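Local coordinates for excretory-secretory protein 2 (Ancylostoma ceylanicum, PDB 3NSW) that is of unconfirmed function but is secreted by a hookworm, has a netrin-like fold and is probably an immunomodulator, at residues 40-45 with 77-82; 60-65 with 69-74. All coordinates share one frame; numbering follows the deposited sequence.

Contact 1: residues 40-45 with 77-82; sequences LQYWRL and YVLGCK
This is a buried apolar contact across the inside of the netrin-like fold's curved beta-sheet, close to the centre of the chain, where Leu79 of strand 75-82 meets Leu40 and Tyr42 of strand 37-45. The two strands are not neighbours in the sheet: strand 24-33 runs between them, no hydrogen bond joins them, and the CA atoms of Leu40 and Tyr77 are 9.8 Å apart, too far for backbone pairing. What closes the gap is side chain. The first torsion of Leu79 (chi1 175°) swings its isobutyl group off the strand into the interior, where CD2 meets both partners. Leu40 lies nearly perpendicular to it, and the two touch through a methyl from each. Tyr42 comes in at a slant and reaches Leu79 CD2 with its hydroxyl oxygen. Leucine suits both inner positions, being long enough to span the curve and wholly apolar; Leu62 of strand 59-63 packs on both leucines. Tyrosine adds a polar end to this interior: its hydroxyl is hydrogen-bonded to Asn85, and its ring meets Trp56 edge-to-face. Beyond Tyr42, Trp43 and Arg44 both hydrogen-bond by backbone to Tyr27 of strand 24-33, two residues opposite one, a classic beta bulge. The closest approach between the strands is Leu40 CD1 to Leu79 CD2, at 3.7 Å, with Tyr42 OH 4.0 Å from that same Leu79 CD2.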
ATOM      1  N   LEU A  40      -0.669 -10.357  -1.304  1.00 18.66           N
ATOM      2  CA  LEU A  40      -1.677  -9.319  -1.530  1.00 17.02           C
ATOM      3  C   LEU A  40      -2.659  -9.673  -2.639  1.00 19.45           C
ATOM      4  O   LEU A  40      -2.284 -10.250  -3.679  1.00 23.63           O
ATOM      5  CB  LEU A  40      -1.003  -7.999  -1.937  1.00 20.07           C
ATOM      6  CG  LEU A  40       0.092  -7.449  -1.029  1.00 19.39           C
ATOM      7  CD1 LEU A  40       0.724  -6.211  -1.663  1.00 24.35           C
ATOM      8  CD2 LEU A  40      -0.488  -7.124   0.344  1.00 19.85           C
ATOM      9  N   GLN A  41      -3.916  -9.324  -2.397  1.00 19.31           N
ATOM     10  CA  GLN A  41      -4.930  -9.262  -3.434  1.00 20.05           C
ATOM     11  C   GLN A  41      -5.192  -7.791  -3.715  1.00 19.04           C
ATOM     12  O   GLN A  41      -5.471  -7.021  -2.800  1.00 19.42           O
ATOM     13  CB  GLN A  41      -6.225  -9.945  -2.967  1.00 26.13           C
ATOM     14  CG  GLN A  41      -7.461  -9.622  -3.806  1.00 35.87           C
ATOM     15  CD  GLN A  41      -7.536 -10.430  -5.095  1.00 39.62           C
ATOM     16  OE1 GLN A  41      -7.407 -11.652  -5.083  1.00 40.03           O
ATOM     17  NE2 GLN A  41      -7.750  -9.745  -6.214  1.00 39.10           N
ATOM     18  N   TYR A  42      -5.104  -7.404  -4.980  1.00 16.41           N
ATOM     19  CA  TYR A  42      -5.385  -6.022  -5.378  1.00 16.65           C
ATOM     20  C   TYR A  42      -6.830  -5.891  -5.828  1.00 21.25           C
ATOM     21  O   TYR A  42      -7.298  -6.662  -6.665  1.00 27.16           O
ATOM     22  CB  TYR A  42      -4.470  -5.615  -6.537  1.00 17.87           C
ATOM     23  CG  TYR A  42      -3.075  -5.281  -6.093  1.00 17.35           C
ATOM     24  CD1 TYR A  42      -2.684  -3.954  -5.915  1.00 18.67           C
ATOM     25  CD2 TYR A  42      -2.142  -6.292  -5.848  1.00 25.56           C
ATOM     26  CE1 TYR A  42      -1.393  -3.637  -5.500  1.00 20.24           C
ATOM     27  CE2 TYR A  42      -0.856  -5.990  -5.428  1.00 27.14           C
ATOM     28  CZ  TYR A  42      -0.486  -4.666  -5.267  1.00 25.91           C
ATOM     29  OH  TYR A  42       0.784  -4.374  -4.861  1.00 24.56           O
ATOM     30  N   TRP A  43      -7.521  -4.891  -5.291  1.00 17.58           N
ATOM     31  CA  TRP A  43      -8.906  -4.620  -5.656  1.00 18.18           C
ATOM     32  C   TRP A  43      -9.028  -3.458  -6.620  1.00 24.68           C
ATOM     33  O   TRP A  43      -9.900  -3.462  -7.492  1.00 23.14           O
ATOM     34  CB  TRP A  43      -9.746  -4.334  -4.409  1.00 18.87           C
ATOM     35  CG  TRP A  43      -9.765  -5.474  -3.439  1.00 21.92           C
ATOM     36  CD1 TRP A  43      -9.176  -5.509  -2.203  1.00 26.53           C
ATOM     37  CD2 TRP A  43     -10.395  -6.751  -3.624  1.00 24.43           C
ATOM     38  NE1 TRP A  43      -9.409  -6.727  -1.607  1.00 22.82           N
ATOM     39  CE2 TRP A  43     -10.154  -7.506  -2.451  1.00 22.12           C
ATOM     40  CE3 TRP A  43     -11.145  -7.325  -4.658  1.00 25.22           C
ATOM     41  CZ2 TRP A  43     -10.635  -8.814  -2.284  1.00 24.19           C
ATOM     42  CZ3 TRP A  43     -11.627  -8.633  -4.493  1.00 32.97           C
ATOM     43  CH2 TRP A  43     -11.367  -9.359  -3.312  1.00 27.34           C
ATOM     44  N   ARG A  44      -8.161  -2.458  -6.459  1.00 19.92           N
ATOM     45  CA  ARG A  44      -8.307  -1.215  -7.201  1.00 21.61           C
ATOM     46  C   ARG A  44      -6.995  -0.458  -7.131  1.00 19.16           C
ATOM     47  O   ARG A  44      -6.331  -0.492  -6.110  1.00 19.37           O
ATOM     48  CB  ARG A  44      -9.387  -0.361  -6.526  1.00 17.42           C
ATOM     49  CG  ARG A  44      -9.550   1.037  -7.110  1.00 28.96           C
ATOM     50  CD  ARG A  44     -10.672   1.761  -6.415  1.00 29.29           C
ATOM     51  NE  ARG A  44     -10.811   3.124  -6.912  1.00 29.44           N
ATOM     52  CZ  ARG A  44     -11.667   4.003  -6.408  1.00 28.78           C
ATOM     53  NH1 ARG A  44     -12.447   3.654  -5.393  1.00 25.52           N
ATOM     54  NH2 ARG A  44     -11.741   5.223  -6.912  1.00 29.83           N
ATOM     55  N   LEU A  45      -6.626   0.219  -8.212  1.00 19.45           N
ATOM     56  CA  LEU A  45      -5.556   1.220  -8.113  1.00 22.83           C
ATOM     57  C   LEU A  45      -6.261   2.558  -8.165  1.00 26.40           C
ATOM     58  O   LEU A  45      -7.044   2.804  -9.092  1.00 26.26           O
ATOM     59  CB  LEU A  45      -4.571   1.105  -9.278  1.00 23.95           C
ATOM     60  CG  LEU A  45      -3.821  -0.206  -9.530  1.00 37.12           C
ATOM     61  CD1 LEU A  45      -2.706   0.053 -10.515  1.00 35.62           C
ATOM     62  CD2 LEU A  45      -3.258  -0.772  -8.256  1.00 27.79           C
ATOM     63  N   TYR A  77      -6.110  -2.869   3.379  1.00 14.90           N
ATOM     64  CA  TYR A  77      -5.242  -1.693   3.529  1.00 15.94           C
ATOM     65  C   TYR A  77      -5.234  -0.811   2.296  1.00 18.48           C
ATOM     66  O   TYR A  77      -5.480  -1.269   1.178  1.00 16.67           O
ATOM     67  CB  TYR A  77      -3.804  -2.155   3.779  1.00 16.56           C
ATOM     68  CG  TYR A  77      -3.649  -2.898   5.080  1.00 16.24           C
ATOM     69  CD1 TYR A  77      -3.498  -2.206   6.276  1.00 17.87           C
ATOM     70  CD2 TYR A  77      -3.700  -4.308   5.123  1.00 19.05           C
ATOM     71  CE1 TYR A  77      -3.364  -2.887   7.488  1.00 22.49           C
ATOM     72  CE2 TYR A  77      -3.575  -4.992   6.333  1.00 22.71           C
ATOM     73  CZ  TYR A  77      -3.401  -4.271   7.505  1.00 23.44           C
ATOM     74  OH  TYR A  77      -3.278  -4.929   8.699  1.00 22.98           O
ATOM     75  N   VAL A  78      -4.932   0.467   2.495  1.00 16.13           N
ATOM     76  CA  VAL A  78      -4.511   1.292   1.376  1.00 13.20           C
ATOM     77  C   VAL A  78      -2.986   1.203   1.385  1.00 15.35           C
ATOM     78  O   VAL A  78      -2.358   1.355   2.439  1.00 18.10           O
ATOM     79  CB  VAL A  78      -4.959   2.758   1.542  1.00 18.68           C
ATOM     80  CG1 VAL A  78      -4.404   3.615   0.410  1.00 19.63           C
ATOM     81  CG2 VAL A  78      -6.482   2.844   1.561  1.00 20.35           C
ATOM     82  N   LEU A  79      -2.405   0.938   0.216  1.00 15.51           N
ATOM     83  CA  LEU A  79      -0.972   0.690   0.107  1.00 13.84           C
ATOM     84  C   LEU A  79      -0.422   1.612  -0.956  1.00 17.22           C
ATOM     85  O   LEU A  79      -0.823   1.508  -2.116  1.00 19.18           O
ATOM     86  CB  LEU A  79      -0.736  -0.766  -0.317  1.00 13.28           C
ATOM     87  CG  LEU A  79       0.725  -1.165  -0.600  1.00 15.57           C
ATOM     88  CD1 LEU A  79       1.576  -1.110   0.692  1.00 19.08           C
ATOM     89  CD2 LEU A  79       0.803  -2.543  -1.260  1.00 21.63           C
ATOM     90  N   GLY A  80       0.476   2.521  -0.561  1.00 16.43           N
ATOM     91  CA  GLY A  80       1.074   3.470  -1.510  1.00 17.74           C
ATOM     92  C   GLY A  80       2.510   3.055  -1.723  1.00 20.91           C
ATOM     93  O   GLY A  80       3.241   2.924  -0.755  1.00 20.55           O
ATOM     94  N   CYS A  81       2.923   2.816  -2.964  1.00 18.07           N
ATOM     95  CA  CYS A  81       4.287   2.300  -3.187  1.00 20.95           C
ATOM     96  C   CYS A  81       5.014   2.960  -4.351  1.00 18.73           C
ATOM     97  O   CYS A  81       4.401   3.308  -5.342  1.00 17.91           O
ATOM     98  CB  CYS A  81       4.286   0.781  -3.408  1.00 29.53           C
ATOM     99  SG  CYS A  81       3.921  -0.263  -1.948  1.00 28.22           S
ATOM    100  N   LYS A  82       6.334   3.116  -4.230  1.00 19.67           N
ATOM    101  CA  LYS A  82       7.149   3.394  -5.420  1.00 19.79           C
ATOM    102  C   LYS A  82       7.287   2.085  -6.202  1.00 19.72           C
ATOM    103  O   LYS A  82       7.009   1.010  -5.669  1.00 22.66           O
ATOM    104  CB  LYS A  82       8.528   3.958  -5.038  1.00 19.26           C
ATOM    105  CG  LYS A  82       8.443   5.269  -4.305  1.00 20.96           C
ATOM    106  CD  LYS A  82       9.837   5.797  -3.964  1.00 17.76           C
ATOM    107  CE  LYS A  82       9.763   7.211  -3.431  1.00 35.92           C
ATOM    108  NZ  LYS A  82       9.092   7.293  -2.115  1.00 35.24           N
TER

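Contact 2: residues 60-65 with 69-74; sequences GTLRDD and IQLTAD
The backbones of 60-65 and 69-74 stand well apart, no nearer than 8.0 Å between the CA atoms of Asp64 and Ile69, and no direct hydrogen bond links them. Side chains and one water fill the interval. The side chains of Asp64 and Ile69 run antiparallel alongside one another, which brings Asp64 OD2 to 3.5 Å from Ile69 CG1. Ile69 holds that CG1 between its backbone N and carbonyl carbon (chi1 64°), directing the longer branch toward strand 59-63. There its CD1 lies 4.3 Å from Leu62 CD2, while Leu71 CD1 reaches the same Leu62 methyl at 4.2 Å. Leu62 CD2 is thus touched from the loop side by both residues, a loose apolar contact that Met10 of strand 9-10 extends by touching Ile69 and Leu71. In this netrin-like fold, 59-63 is an outermost strand of the sheet, and the irregular segment 69-74 belongs to the connection that carries the chain from it to strand 75-82. Asp64, though buried, has both oxygens engaged. OD1 accepts from the backbone N of Cys66, closing an Asx turn after the strand, and from that of Gly67, a role for which a short carboxylate is well suited. OD2 takes a hydrogen bond from a water 2.7 Å away, and the water's other proton goes to Ile69 O. Within 60-65, the residues flanking Asp64 form a bidentate salt bridge, Arg63 NE to Asp65 OD1 at 2.9 Å and Arg63 NH2 to Asp65 OD2 at 3.0 Å; Arg36 also pairs with Asp65 OD1.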
ATOM      1  N   GLY A  60      -0.071  -9.760  -5.763  1.00 22.35           N
ATOM      2  CA  GLY A  60       1.310  -9.275  -5.609  1.00 19.20           C
ATOM      3  C   GLY A  60       1.815  -9.587  -4.220  1.00 23.41           C
ATOM      4  O   GLY A  60       1.154 -10.296  -3.459  1.00 21.60           O
ATOM      5  N   THR A  61       2.988  -9.052  -3.893  1.00 23.56           N
ATOM      6  CA  THR A  61       3.607  -9.289  -2.595  1.00 22.00           C
ATOM      7  C   THR A  61       4.239  -8.001  -2.095  1.00 21.72           C
ATOM      8  O   THR A  61       4.560  -7.092  -2.877  1.00 21.75           O
ATOM      9  CB  THR A  61       4.714 -10.365  -2.663  1.00 25.30           C
ATOM     10  OG1 THR A  61       5.703  -9.956  -3.615  1.00 27.20           O
ATOM     11  CG2 THR A  61       4.154 -11.729  -3.061  1.00 27.10           C
ATOM     12  N   LEU A  62       4.384  -7.912  -0.781  1.00 20.09           N
ATOM     13  CA  LEU A  62       5.028  -6.765  -0.150  1.00 19.68           C
ATOM     14  C   LEU A  62       6.118  -7.261   0.788  1.00 23.37           C
ATOM     15  O   LEU A  62       5.830  -7.883   1.807  1.00 22.72           O
ATOM     16  CB  LEU A  62       3.987  -5.944   0.634  1.00 17.90           C
ATOM     17  CG  LEU A  62       4.522  -4.744   1.427  1.00 21.29           C
ATOM     18  CD1 LEU A  62       5.080  -3.683   0.478  1.00 23.72           C
ATOM     19  CD2 LEU A  62       3.404  -4.171   2.313  1.00 27.39           C
ATOM     20  N   ARG A  63       7.375  -6.986   0.442  1.00 22.02           N
ATOM     21  CA  ARG A  63       8.502  -7.389   1.275  1.00 21.82           C
ATOM     22  C   ARG A  63       8.692  -6.442   2.464  1.00 23.61           C
ATOM     23  O   ARG A  63       8.525  -5.230   2.325  1.00 26.59           O
ATOM     24  CB  ARG A  63       9.765  -7.438   0.413  1.00 20.29           C
ATOM     25  CG  ARG A  63      11.013  -7.855   1.159  1.00 18.98           C
ATOM     26  CD  ARG A  63      12.108  -8.231   0.183  1.00 21.54           C
ATOM     27  NE  ARG A  63      13.412  -8.032   0.798  1.00 20.42           N
ATOM     28  CZ  ARG A  63      14.578  -8.243   0.200  1.00 24.96           C
ATOM     29  NH1 ARG A  63      14.635  -8.668  -1.055  1.00 25.12           N
ATOM     30  NH2 ARG A  63      15.694  -7.993   0.856  1.00 25.18           N
ATOM     31  N   ASP A  64       9.041  -6.996   3.626  1.00 22.39           N
ATOM     32  CA  ASP A  64       9.343  -6.191   4.820  1.00 27.36           C
ATOM     33  C   ASP A  64      10.622  -6.692   5.476  1.00 27.34           C
ATOM     34  O   ASP A  64      10.643  -7.777   6.065  1.00 28.40           O
ATOM     35  CB  ASP A  64       8.176  -6.194   5.830  1.00 28.72           C
ATOM     36  CG  ASP A  64       8.487  -5.403   7.115  1.00 35.83           C
ATOM     37  OD1 ASP A  64       9.434  -4.590   7.134  1.00 29.65           O
ATOM     38  OD2 ASP A  64       7.773  -5.590   8.123  1.00 36.45           O
ATOM     39  N   ASP A  65      11.674  -5.884   5.377  1.00 29.56           N
ATOM     40  CA  ASP A  65      12.990  -6.213   5.927  1.00 27.29           C
ATOM     41  C   ASP A  65      13.202  -5.701   7.357  1.00 28.38           C
ATOM     42  O   ASP A  65      14.226  -5.998   7.979  1.00 34.09           O
ATOM     43  CB  ASP A  65      14.074  -5.601   5.035  1.00 26.09           C
ATOM     44  CG  ASP A  65      14.374  -6.438   3.801  1.00 33.17           C
ATOM     45  OD1 ASP A  65      13.744  -7.498   3.596  1.00 27.85           O
ATOM     46  OD2 ASP A  65      15.251  -6.023   3.023  1.00 27.27           O
ATOM     47  N   ILE A  69       5.992  -2.780  10.579  1.00 42.57           N
ATOM     48  CA  ILE A  69       4.564  -3.046  10.387  1.00 37.02           C
ATOM     49  C   ILE A  69       4.257  -4.469  10.851  1.00 36.82           C
ATOM     50  O   ILE A  69       5.134  -5.336  10.834  1.00 39.88           O
ATOM     51  CB  ILE A  69       4.100  -2.855   8.917  1.00 29.71           C
ATOM     52  CG1 ILE A  69       4.787  -3.854   7.978  1.00 26.03           C
ATOM     53  CG2 ILE A  69       4.288  -1.394   8.455  1.00 41.95           C
ATOM     54  CD1 ILE A  69       4.255  -3.835   6.538  1.00 30.36           C
ATOM     55  N   GLN A  70       3.020  -4.698  11.277  1.00 32.89           N
ATOM     56  CA  GLN A  70       2.584  -6.038  11.646  1.00 29.32           C
ATOM     57  C   GLN A  70       1.196  -6.216  11.062  1.00 30.08           C
ATOM     58  O   GLN A  70       0.202  -6.119  11.771  1.00 33.06           O
ATOM     59  CB  GLN A  70       2.548  -6.204  13.169  1.00 33.19           C
ATOM     60  CG  GLN A  70       2.530  -7.659  13.643  1.00 61.98           C
ATOM     61  CD  GLN A  70       3.894  -8.322  13.568  1.00 77.41           C
ATOM     62  OE1 GLN A  70       4.792  -8.015  14.353  1.00 85.55           O
ATOM     63  NE2 GLN A  70       4.052  -9.248  12.627  1.00 77.16           N
ATOM     64  N   LEU A  71       1.131  -6.429   9.753  1.00 23.20           N
ATOM     65  CA  LEU A  71      -0.168  -6.494   9.079  1.00 20.72           C
ATOM     66  C   LEU A  71      -0.886  -7.772   9.479  1.00 23.16           C
ATOM     67  O   LEU A  71      -0.248  -8.785   9.793  1.00 29.23           O
ATOM     68  CB  LEU A  71      -0.007  -6.406   7.563  1.00 23.65           C
ATOM     69  CG  LEU A  71       0.831  -5.242   7.046  1.00 26.96           C
ATOM     70  CD1 LEU A  71       0.809  -5.186   5.517  1.00 29.67           C
ATOM     71  CD2 LEU A  71       0.352  -3.923   7.642  1.00 22.06           C
ATOM     72  N   THR A  72      -2.210  -7.714   9.502  1.00 25.23           N
ATOM     73  CA  THR A  72      -2.997  -8.867   9.928  1.00 28.75           C
ATOM     74  C   THR A  72      -3.641  -9.597   8.757  1.00 25.19           C
ATOM     75  O   THR A  72      -3.909  -9.009   7.709  1.00 23.33           O
ATOM     76  CB  THR A  72      -4.064  -8.494  10.977  1.00 27.06           C
ATOM     77  OG1 THR A  72      -4.788  -7.339  10.541  1.00 26.81           O
ATOM     78  CG2 THR A  72      -3.407  -8.194  12.330  1.00 41.35           C
ATOM     79  N   ALA A  73      -3.876 -10.893   8.959  1.00 29.35           N
ATOM     80  CA  ALA A  73      -4.485 -11.744   7.948  1.00 34.21           C
ATOM     81  C   ALA A  73      -5.857 -11.212   7.533  1.00 20.01           C
ATOM     82  O   ALA A  73      -6.631 -10.732   8.369  1.00 24.73           O
ATOM     83  CB  ALA A  73      -4.606 -13.177   8.470  1.00 40.88           C
ATOM     84  N   ASP A  74      -6.132 -11.281   6.229  1.00 19.42           N
ATOM     85  CA  ASP A  74      -7.460 -11.022   5.664  1.00 23.12           C
ATOM     86  C   ASP A  74      -7.917  -9.610   6.001  1.00 22.27           C
ATOM     87  O   ASP A  74      -9.108  -9.360   6.204  1.00 22.38           O
ATOM     88  CB  ASP A  74      -8.517 -12.026   6.157  1.00 26.08           C
ATOM     89  CG  ASP A  74      -8.163 -13.482   5.864  1.00 29.66           C
ATOM     90  OD1 ASP A  74      -7.641 -13.799   4.782  1.00 30.59           O
ATOM     91  OD2 ASP A  74      -8.427 -14.310   6.740  1.00 31.73           O
TER
HETATM   92  O   HOH W   1       6.030  -7.295   9.204  1.00 24.35           O

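In the fold
Both contacts are largely buried, but contact 1 lies about 4 Å from the centre of the chain and contact 2 about 10 Å, their own centres being 11 Å apart. Contact 1 joins two strands of the sheet; contact 2 joins an edge strand, 59-63, and the residues after it to a loop. Chemistry follows place: the inner contact is almost wholly apolar, whereas the outer one adds a carboxylate, a bridging water and, alongside, a salt bridge. The two also touch. Leu40 N and Gly60 O, 2.8 Å apart, probably form a hydrogen bond between neighbouring strands, while Tyr77 OH and Thr72 N, 3.1 Å apart, probably link strand 75-82 to the loop before it.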